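Local atomic coordinates of pectate lyase 1 (Juniperus ashei, PDB entry 1PXZ), a protein that cleaves pectate by calcium-dependent eliminative lysis, though with low activity, and is the major allergen of mountain cedar pollen, built on a parallel beta-helix. Residues 11-14 / 15-18; 185-188 / 189-192; 85-88 / 89-92; 271-274 / 275-278. All blocks are in the same frame, centred on the assembly; numbering follows the deposited sequence.

Contact 1 of 4, residues 11-14 / 15-18; sequences DSNW and DQNR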
loop_
_atom_site.group_PDB
_atom_site.type_symbol
_atom_site.label_atom_id
_atom_site.label_comp_id
_atom_site.label_asym_id
_atom_site.label_seq_id
_atom_site.Cartn_x
_atom_site.Cartn_y
_atom_site.Cartn_z
ATOM N N ASP A 11 12.371 -20.837 7.077
ATOM C CA ASP A 11 12.919 -22.150 6.699
ATOM C C ASP A 11 12.507 -22.437 5.253
ATOM O O ASP A 11 11.955 -23.487 4.935
ATOM C CB ASP A 11 12.460 -23.266 7.618
ATOM C CG ASP A 11 10.952 -23.426 7.580
ATOM O OD1 ASP A 11 10.310 -22.418 7.206
ATOM O OD2 ASP A 11 10.462 -24.529 7.898
ATOM N N SER A 12 12.795 -21.447 4.422
ATOM C CA SER A 12 12.465 -21.447 3.001
ATOM C C SER A 12 13.500 -20.610 2.256
ATOM O O SER A 12 13.884 -19.596 2.835
ATOM C CB SER A 12 11.059 -20.882 2.792
ATOM O OG SER A 12 10.670 -20.933 1.427
ATOM N N ASN A 13 13.920 -21.015 1.068
ATOM C CA ASN A 13 14.650 -20.183 0.126
ATOM C C ASN A 13 13.655 -19.638 -0.903
ATOM O O ASN A 13 13.206 -20.446 -1.724
ATOM C CB ASN A 13 15.721 -20.944 -0.637
ATOM C CG ASN A 13 16.807 -21.564 0.209
ATOM O OD1 ASN A 13 16.697 -21.682 1.436
ATOM N ND2 ASN A 13 17.881 -21.993 -0.461
ATOM N N TRP A 14 13.317 -18.355 -0.881
ATOM C CA TRP A 14 12.261 -17.902 -1.789
ATOM C C TRP A 14 12.566 -18.194 -3.252
ATOM O O TRP A 14 11.641 -18.371 -4.041
ATOM C CB TRP A 14 12.011 -16.391 -1.630
ATOM C CG TRP A 14 13.204 -15.519 -1.906
ATOM C CD1 TRP A 14 14.078 -15.004 -0.988
ATOM C CD2 TRP A 14 13.655 -15.056 -3.190
ATOM N NE1 TRP A 14 15.043 -14.249 -1.625
ATOM C CE2 TRP A 14 14.799 -14.272 -2.972
ATOM C CE3 TRP A 14 13.202 -15.219 -4.500
ATOM C CZ2 TRP A 14 15.493 -13.664 -4.023
ATOM C CZ3 TRP A 14 13.872 -14.637 -5.553
ATOM C CH2 TRP A 14 15.015 -13.865 -5.282
ATOM N N ASP A 15 13.837 -18.193 -3.638
ATOM C CA ASP A 15 14.124 -18.309 -5.091
ATOM C C ASP A 15 13.595 -19.646 -5.586
ATOM O O ASP A 15 13.149 -19.736 -6.729
ATOM C CB ASP A 15 15.593 -18.125 -5.382
ATOM C CG ASP A 15 16.588 -19.101 -4.800
ATOM O OD1 ASP A 15 16.259 -19.999 -3.999
ATOM O OD2 ASP A 15 17.796 -18.992 -5.144
ATOM N N GLN A 16 13.645 -20.650 -4.709
ATOM C CA GLN A 16 13.193 -21.968 -5.199
ATOM C C GLN A 16 11.757 -22.233 -4.774
ATOM O O GLN A 16 11.170 -23.244 -5.168
ATOM C CB GLN A 16 14.161 -23.064 -4.736
ATOM C CG GLN A 16 14.104 -23.324 -3.249
ATOM C CD GLN A 16 15.302 -24.100 -2.738
ATOM O OE1 GLN A 16 16.221 -24.459 -3.475
ATOM N NE2 GLN A 16 15.284 -24.373 -1.430
ATOM N N ASN A 17 11.172 -21.321 -3.988
ATOM C CA ASN A 17 9.766 -21.486 -3.620
ATOM C C ASN A 17 9.062 -20.137 -3.562
ATOM O O ASN A 17 8.611 -19.699 -2.506
ATOM C CB ASN A 17 9.687 -22.210 -2.283
ATOM C CG ASN A 17 8.321 -22.722 -1.903
ATOM O OD1 ASN A 17 8.232 -23.349 -0.837
ATOM N ND2 ASN A 17 7.293 -22.495 -2.700
ATOM N N ARG A 18 8.957 -19.463 -4.712
ATOM C CA ARG A 18 8.411 -18.103 -4.666
ATOM C C ARG A 18 6.988 -18.093 -4.125
ATOM O O ARG A 18 6.588 -17.091 -3.531
ATOM C CB ARG A 18 8.408 -17.439 -6.043
ATOM C CG ARG A 18 9.770 -17.029 -6.600
ATOM C CD ARG A 18 9.568 -16.559 -8.053
ATOM N NE ARG A 18 10.811 -16.107 -8.664
ATOM C CZ ARG A 18 11.256 -14.858 -8.560
ATOM N NH1 ARG A 18 10.550 -13.951 -7.869
ATOM N NH2 ARG A 18 12.396 -14.525 -9.152
HETATM O O HOH W 1 18.141 -21.514 -3.130
#

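Contact 2 of 4, residues 185-188 / 189-192; sequences ITIS and NNHF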
loop_
_atom_site.group_PDB
_atom_site.type_symbol
_atom_site.label_atom_id
_atom_site.label_comp_id
_atom_site.label_asym_id
_atom_site.label_seq_id
_atom_site.Cartn_x
_atom_site.Cartn_y
_atom_site.Cartn_z
ATOM N N ILE A 185 -7.448 -5.207 2.797
ATOM C CA ILE A 185 -6.138 -4.856 2.236
ATOM C C ILE A 185 -5.080 -4.726 3.303
ATOM O O ILE A 185 -5.283 -4.173 4.376
ATOM C CB ILE A 185 -6.291 -3.539 1.449
ATOM C CG1 ILE A 185 -7.179 -3.799 0.205
ATOM C CG2 ILE A 185 -4.983 -2.888 1.058
ATOM C CD1 ILE A 185 -7.749 -2.506 -0.330
ATOM N N THR A 186 -3.893 -5.255 2.997
ATOM C CA THR A 186 -2.751 -5.057 3.876
ATOM C C THR A 186 -1.676 -4.321 3.089
ATOM O O THR A 186 -1.405 -4.674 1.945
ATOM C CB THR A 186 -2.195 -6.394 4.394
ATOM O OG1 THR A 186 -3.130 -6.929 5.352
ATOM C CG2 THR A 186 -0.863 -6.280 5.124
ATOM N N ILE A 187 -1.102 -3.328 3.737
ATOM C CA ILE A 187 0.007 -2.573 3.134
ATOM C C ILE A 187 1.169 -2.738 4.084
ATOM O O ILE A 187 1.150 -2.156 5.179
ATOM C CB ILE A 187 -0.435 -1.124 2.952
ATOM C CG1 ILE A 187 -1.588 -0.995 1.935
ATOM C CG2 ILE A 187 0.734 -0.211 2.611
ATOM C CD1 ILE A 187 -2.357 0.312 2.055
ATOM N N SER A 188 2.167 -3.522 3.697
ATOM C CA SER A 188 3.161 -3.946 4.684
ATOM C C SER A 188 4.592 -3.908 4.159
ATOM O O SER A 188 4.789 -4.119 2.959
ATOM C CB SER A 188 2.852 -5.390 5.143
ATOM O OG SER A 188 2.773 -6.280 4.035
ATOM N N ASN A 189 5.561 -3.670 5.047
ATOM C CA ASN A 189 6.968 -3.825 4.707
ATOM C C ASN A 189 7.393 -2.902 3.564
ATOM O O ASN A 189 8.421 -3.215 2.959
ATOM C CB ASN A 189 7.273 -5.271 4.274
ATOM C CG ASN A 189 7.143 -6.280 5.402
ATOM O OD1 ASN A 189 7.742 -6.094 6.461
ATOM N ND2 ASN A 189 6.380 -7.359 5.170
ATOM N N ASN A 190 6.671 -1.842 3.260
ATOM C CA ASN A 190 7.081 -0.943 2.185
ATOM C C ASN A 190 8.005 0.172 2.678
ATOM O O ASN A 190 7.983 0.472 3.867
ATOM C CB ASN A 190 5.861 -0.255 1.585
ATOM C CG ASN A 190 4.850 -1.276 1.072
ATOM O OD1 ASN A 190 3.772 -1.447 1.654
ATOM N ND2 ASN A 190 5.223 -1.925 -0.019
ATOM N N HIS A 191 8.766 0.784 1.775
ATOM C CA HIS A 191 9.557 1.969 2.145
ATOM C C HIS A 191 8.984 3.144 1.361
ATOM O O HIS A 191 9.052 3.092 0.135
ATOM C CB HIS A 191 11.033 1.749 1.873
ATOM C CG HIS A 191 11.928 2.890 2.247
ATOM N ND1 HIS A 191 13.208 3.030 1.739
ATOM C CD2 HIS A 191 11.726 3.944 3.084
ATOM C CE1 HIS A 191 13.755 4.128 2.244
ATOM N NE2 HIS A 191 12.881 4.704 3.068
ATOM N N PHE A 192 8.392 4.122 2.024
ATOM C CA PHE A 192 7.839 5.310 1.378
ATOM C C PHE A 192 8.790 6.473 1.609
ATOM O O PHE A 192 9.130 6.715 2.782
ATOM C CB PHE A 192 6.473 5.683 1.951
ATOM C CG PHE A 192 5.404 4.621 1.888
ATOM C CD1 PHE A 192 5.318 3.693 2.923
ATOM C CD2 PHE A 192 4.524 4.553 0.827
ATOM C CE1 PHE A 192 4.351 2.704 2.893
ATOM C CE2 PHE A 192 3.539 3.574 0.792
ATOM C CZ PHE A 192 3.466 2.653 1.825
#

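Contact 3 of 4, residues 85-88 / 89-92; sequences YVAG and HKTI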
loop_
_atom_site.group_PDB
_atom_site.type_symbol
_atom_site.label_atom_id
_atom_site.label_comp_id
_atom_site.label_asym_id
_atom_site.label_seq_id
_atom_site.Cartn_x
_atom_site.Cartn_y
_atom_site.Cartn_z
ATOM N N TYR A 85 -3.696 -1.544 -16.025
ATOM C CA TYR A 85 -4.707 -2.211 -15.216
ATOM C C TYR A 85 -4.304 -3.663 -14.992
ATOM O O TYR A 85 -4.038 -4.390 -15.952
ATOM C CB TYR A 85 -6.060 -2.112 -15.919
ATOM C CG TYR A 85 -6.605 -0.718 -15.731
ATOM C CD1 TYR A 85 -7.346 -0.425 -14.595
ATOM C CD2 TYR A 85 -6.360 0.257 -16.685
ATOM C CE1 TYR A 85 -7.853 0.844 -14.400
ATOM C CE2 TYR A 85 -6.868 1.528 -16.486
ATOM C CZ TYR A 85 -7.604 1.808 -15.356
ATOM O OH TYR A 85 -8.109 3.077 -15.165
ATOM N N VAL A 86 -4.242 -4.050 -13.729
ATOM C CA VAL A 86 -3.799 -5.371 -13.316
ATOM C C VAL A 86 -5.025 -6.230 -12.997
ATOM O O VAL A 86 -5.829 -5.886 -12.114
ATOM C CB VAL A 86 -2.863 -5.344 -12.096
ATOM C CG1 VAL A 86 -2.485 -6.776 -11.696
ATOM C CG2 VAL A 86 -1.583 -4.546 -12.328
ATOM N N ALA A 87 -5.218 -7.344 -13.678
ATOM C CA ALA A 87 -6.382 -8.200 -13.464
ATOM C C ALA A 87 -6.356 -8.884 -12.110
ATOM O O ALA A 87 -5.373 -8.898 -11.362
ATOM C CB ALA A 87 -6.425 -9.214 -14.617
ATOM N N GLY A 88 -7.446 -9.540 -11.705
ATOM C CA GLY A 88 -7.390 -10.233 -10.408
ATOM C C GLY A 88 -6.595 -11.527 -10.492
ATOM O O GLY A 88 -6.275 -11.964 -11.607
ATOM N N HIS A 89 -6.283 -12.122 -9.348
ATOM C CA HIS A 89 -5.501 -13.351 -9.253
ATOM C C HIS A 89 -4.160 -13.186 -9.943
ATOM O O HIS A 89 -3.735 -13.933 -10.818
ATOM C CB HIS A 89 -6.293 -14.534 -9.846
ATOM C CG HIS A 89 -7.458 -14.810 -8.920
ATOM N ND1 HIS A 89 -8.704 -14.287 -9.095
ATOM C CD2 HIS A 89 -7.490 -15.537 -7.779
ATOM C CE1 HIS A 89 -9.493 -14.698 -8.109
ATOM N NE2 HIS A 89 -8.776 -15.453 -7.308
ATOM N N LYS A 90 -3.464 -12.116 -9.542
ATOM C CA LYS A 90 -2.146 -11.864 -10.106
ATOM C C LYS A 90 -1.171 -11.577 -8.962
ATOM O O LYS A 90 -1.620 -10.940 -8.009
ATOM C CB LYS A 90 -2.122 -10.648 -11.032
ATOM C CG LYS A 90 -2.943 -10.756 -12.310
ATOM C CD LYS A 90 -2.407 -11.853 -13.211
ATOM C CE LYS A 90 -3.314 -12.045 -14.425
ATOM N NZ LYS A 90 -4.581 -12.725 -13.981
ATOM N N THR A 91 0.072 -12.003 -9.084
ATOM C CA THR A 91 1.180 -11.521 -8.265
ATOM C C THR A 91 2.162 -10.840 -9.214
ATOM O O THR A 91 2.453 -11.422 -10.263
ATOM C CB THR A 91 1.894 -12.642 -7.504
ATOM O OG1 THR A 91 0.929 -13.191 -6.588
ATOM C CG2 THR A 91 3.080 -12.109 -6.716
ATOM N N ILE A 92 2.598 -9.644 -8.858
ATOM C CA ILE A 92 3.779 -9.104 -9.589
ATOM C C ILE A 92 4.901 -9.150 -8.571
ATOM O O ILE A 92 4.821 -8.470 -7.550
ATOM C CB ILE A 92 3.475 -7.732 -10.172
ATOM C CG1 ILE A 92 2.165 -7.758 -10.990
ATOM C CG2 ILE A 92 4.655 -7.195 -10.972
ATOM C CD1 ILE A 92 1.854 -6.422 -11.659
#

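Contact 4 of 4, residues 271-274 / 275-278; sequences PSES and YKKE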
loop_
_atom_site.group_PDB
_atom_site.type_symbol
_atom_site.label_atom_id
_atom_site.label_comp_id
_atom_site.label_asym_id
_atom_site.label_seq_id
_atom_site.Cartn_x
_atom_site.Cartn_y
_atom_site.Cartn_z
ATOM N N PRO A 271 9.654 16.284 13.678
ATOM C CA PRO A 271 10.579 17.311 13.176
ATOM C C PRO A 271 10.907 18.266 14.325
ATOM O O PRO A 271 10.335 18.141 15.411
ATOM C CB PRO A 271 9.808 18.084 12.125
ATOM C CG PRO A 271 8.481 17.446 12.012
ATOM C CD PRO A 271 8.330 16.391 13.075
ATOM N N SER A 272 11.799 19.193 14.013
ATOM C CA SER A 272 12.195 20.161 15.033
ATOM C C SER A 272 11.160 21.214 15.337
ATOM O O SER A 272 11.139 21.732 16.469
ATOM C CB SER A 272 13.473 20.867 14.507
ATOM O OG SER A 272 14.536 19.916 14.605
ATOM N N GLU A 273 10.332 21.569 14.363
ATOM C CA GLU A 273 9.426 22.702 14.547
ATOM C C GLU A 273 8.324 22.411 15.567
ATOM O O GLU A 273 7.722 21.341 15.538
ATOM C CB GLU A 273 8.750 23.105 13.231
ATOM C CG GLU A 273 9.645 23.549 12.092
ATOM C CD GLU A 273 10.592 22.539 11.482
ATOM O OE1 GLU A 273 10.456 21.305 11.636
ATOM O OE2 GLU A 273 11.568 22.954 10.803
ATOM N N SER A 274 8.062 23.386 16.432
ATOM C CA SER A 274 6.981 23.325 17.403
ATOM C C SER A 274 5.630 22.950 16.819
ATOM O O SER A 274 4.869 22.128 17.355
ATOM C CB SER A 274 6.832 24.724 18.065
ATOM O OG SER A 274 5.804 24.684 19.046
ATOM N N TYR A 275 5.302 23.580 15.685
ATOM C CA TYR A 275 3.968 23.392 15.112
ATOM C C TYR A 275 3.904 22.112 14.285
ATOM O O TYR A 275 2.912 21.872 13.593
ATOM C CB TYR A 275 3.563 24.614 14.278
ATOM C CG TYR A 275 4.516 24.894 13.129
ATOM C CD1 TYR A 275 5.652 25.672 13.342
ATOM C CD2 TYR A 275 4.282 24.387 11.851
ATOM C CE1 TYR A 275 6.530 25.934 12.307
ATOM C CE2 TYR A 275 5.166 24.654 10.818
ATOM C CZ TYR A 275 6.281 25.424 11.052
ATOM O OH TYR A 275 7.162 25.696 10.023
ATOM N N LYS A 276 4.926 21.268 14.337
ATOM C CA LYS A 276 4.850 20.000 13.606
ATOM C C LYS A 276 4.993 18.813 14.540
ATOM O O LYS A 276 5.145 17.682 14.073
ATOM C CB LYS A 276 5.959 19.907 12.550
ATOM C CG LYS A 276 5.908 20.975 11.462
ATOM C CD LYS A 276 6.976 20.730 10.402
ATOM C CE LYS A 276 6.953 21.838 9.361
ATOM N NZ LYS A 276 7.743 21.497 8.144
ATOM N N LYS A 277 4.978 19.018 15.860
ATOM C CA LYS A 277 5.226 17.937 16.799
ATOM C C LYS A 277 4.075 16.940 16.857
ATOM O O LYS A 277 4.282 15.778 17.209
ATOM C CB LYS A 277 5.415 18.509 18.228
ATOM C CG LYS A 277 6.658 19.400 18.339
ATOM C CD LYS A 277 7.953 18.628 18.135
ATOM C CE LYS A 277 9.194 19.469 18.453
ATOM N NZ LYS A 277 10.446 18.716 18.105
ATOM N N GLU A 278 2.871 17.381 16.517
ATOM C CA GLU A 278 1.703 16.519 16.649
ATOM C C GLU A 278 1.652 15.475 15.523
ATOM O O GLU A 278 1.736 15.809 14.345
ATOM C CB GLU A 278 0.376 17.302 16.648
ATOM C CG GLU A 278 -0.734 16.352 17.112
ATOM C CD GLU A 278 -2.101 16.987 17.140
ATOM O OE1 GLU A 278 -2.156 18.235 17.179
ATOM O OE2 GLU A 278 -3.113 16.237 17.124
HETATM O O HOH W 2 12.629 20.506 18.607
HETATM O O HOH W 3 10.421 20.254 9.130
HETATM O O HOH W 4 2.509 20.455 17.302
#

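Contact 1 of 4, residues 11-14 / 15-18
Asn13 and Gln16 close a beta turn with Trp14 and Asp15 at its corners, Gln16 N donating to Asn13 O at 3.0 Å, while Asn17 N adds only weak bonds to the carbonyls of Asn13 and Trp14. Across the turn the side-chain amides of Asn13 and Gln16 lie almost parallel, their planes 5° apart, with Gln16 NE2 3.5 Å from Asn13 CB. One water bridges Asn13 and Asp15: Asn13 ND2 donates a hydrogen bond to it at 2.7 Å, and the water donates one to Asp15 OD1 at 2.6 Å. On the indole side, chi1 of 60° places Trp14 CG between its own N and carbonyl carbon and folds the ring back over the following residue. Asp15 CB then sits over one face, 4.0 Å from the centroid of the six-membered ring of Trp14, a CH-pi contact. Arg18 runs out beside the indole, NH2 at the ring's edge near CZ3, the guanidinium turned 66° from the ring plane. The chemistry is that of a surface turn: one sound backbone bond and a bridging water carry its polar side, and the salt bridge from Arg18 NH1 to Asp93 joins this N-terminal loop to the end of strand 90-93.

Contact 2 of 4, residues 185-188 / 189-192
Ile187 and Phe192 meet inside the coil, the methyl CG2 of Ile187 standing at the ring edge, 4.0 Å from CZ of Phe192. The two side chains cross at about a right angle. With CG1 beside the backbone N (chi1 -65°), CG2 is the branch left to face the bend, where it also borders the carboxamide of Asn190. That amide folds back from the bend toward the backbone of Ser188. Around this first shell the apolar groups are packed by neighbouring strands: Ile187 touches Ile163, Ile176 and Met199, while Phe192 lies nearly parallel to the ring of Phe222. On the outer side of the bend Ser188 and Asn189 share a second-shell acceptor, since both Ser188 OG and Asn189 ND2 bond to Asp164 OD1; Trp162 NE1 also bonds to Ser188 OG, so two residues hold the hydroxyl. The bend itself comes from Asn189, whose left-handed backbone (phi 60°, psi 20°) turns the chain sharply between 185-188 and 191-192. Asn190 touches Asn166 on one neighbouring coil and Asn220 on the other. This row of Asn166, Asn190 and Asn220 at successive turns is consistent with the asparagine ladder known in pectate lyase parallel beta-helices, and the ring of Phe222 beside Phe192 carries the contact on to the next coil.

Contact 3 of 4, residues 85-88 / 89-92
Lys90 folds under the loop 86-88 and packs closely against it, its CG only 3.2 Å from Ala87 O and its CB 3.9 Å from Val86 CG1. The lysine chain bends at chi2 (-64°) and again at its last torsion, which curls the ammonium back beneath the residues just before it in sequence. Lys90 NZ thereby reaches Gly88 O at 3.0 Å, approaching nearly in line with the carbonyl bond (C=O...N angle 160°). A weak, longer bond goes to His89 O, and the carbonyls of Arg64 and Lys66, just past helix 58-63, take further bonds from the same nitrogen. The buried charge is thus met by main-chain oxygens, which probably stabilise it there. Ala87 O fares differently: it is buried against the lysine methylenes and finds no polar partner. This is a turn of the parallel beta-helix, carrying the chain from strand 84-85 on one face to strand 90-93 on another, the latter lying between strands 68-72 and 114-119 of adjoining coils. Deeper in, Val86 and Ile92 approach tip to tip, Val86 CG2 to Ile92 CD1 at 4.0 Å, as apolar filling between the two faces. Toward solvent the packing is sparser. Gly88 and His89 are both partly exposed; His89 has a left-handed backbone (phi 56°), and its imidazole leads away from 85-88, with only CB and the near side of the ring close to the Gly88 carbonyl. The ring stacks instead on that of His115 in the next coil.

Contact 4 of 4, residues 271-274 / 275-278
Lys277 NZ is gripped by Pro271 O at 2.8 Å, by water 2 at 2.9 Å and by Asn305 O. The bond to Pro271 lies in the carbonyl plane, and water 2 donates onward to Ser272 O, tying the ammonium to two successive carbonyls. A bend at chi2 (-66°) lets the lysine chain double back past Ser274 O and Glu273 O to get there. The same reversal shows in the backbone: Lys276 N donates to Glu273 O at 3.0 Å with an N-H...O angle of 157°, and Lys277 N makes a weak bond to Ser274 O. Together they form a short 3-10 turn in the loop that joins strand 267-269 to strand 280-282, two different faces of the parallel beta-helix near one end of the molecule. On its outer side Glu273 and Tyr275 run side by side, Glu273 CB over one ring face, 4.1 Å from the centroid of the Tyr275 ring, in a CH-pi contact. Glu273 also runs alongside Lys276. Glu273 OE1 and Lys276 NZ stay 4.4 Å apart, too far for a salt bridge, and water 3 mediates, donating to Glu273 OE1 at 2.7 Å and accepting from Lys276 NZ. Inward, Lys276 CB rests 3.6 Å from Pro271 CG, while Trp248, which touches the proline, bonds through NE1 to Lys276 O.

Contacts 2 and 3 are buried turns of the beta-helix, their centres about 17 Å apart, and both feed strands into the same set of parallel faces; contacts 1 and 4 are surface loops, with about 44 Å between centres. Burial sets the chemistry. In contact 2 apolar groups and an asparagine touch their counterparts in neighbouring coils, whereas contact 3 mixes such packing with a buried lysine whose ammonium is bonded by main-chain carbonyls. At the surface, waters join side chains to one another and to the backbone, and a CH-pi contact over an aromatic face recurs in contacts 1 and 4. Lysines curl back onto carbonyls in both contacts 3 and 4; in contact 4 a water takes part as well.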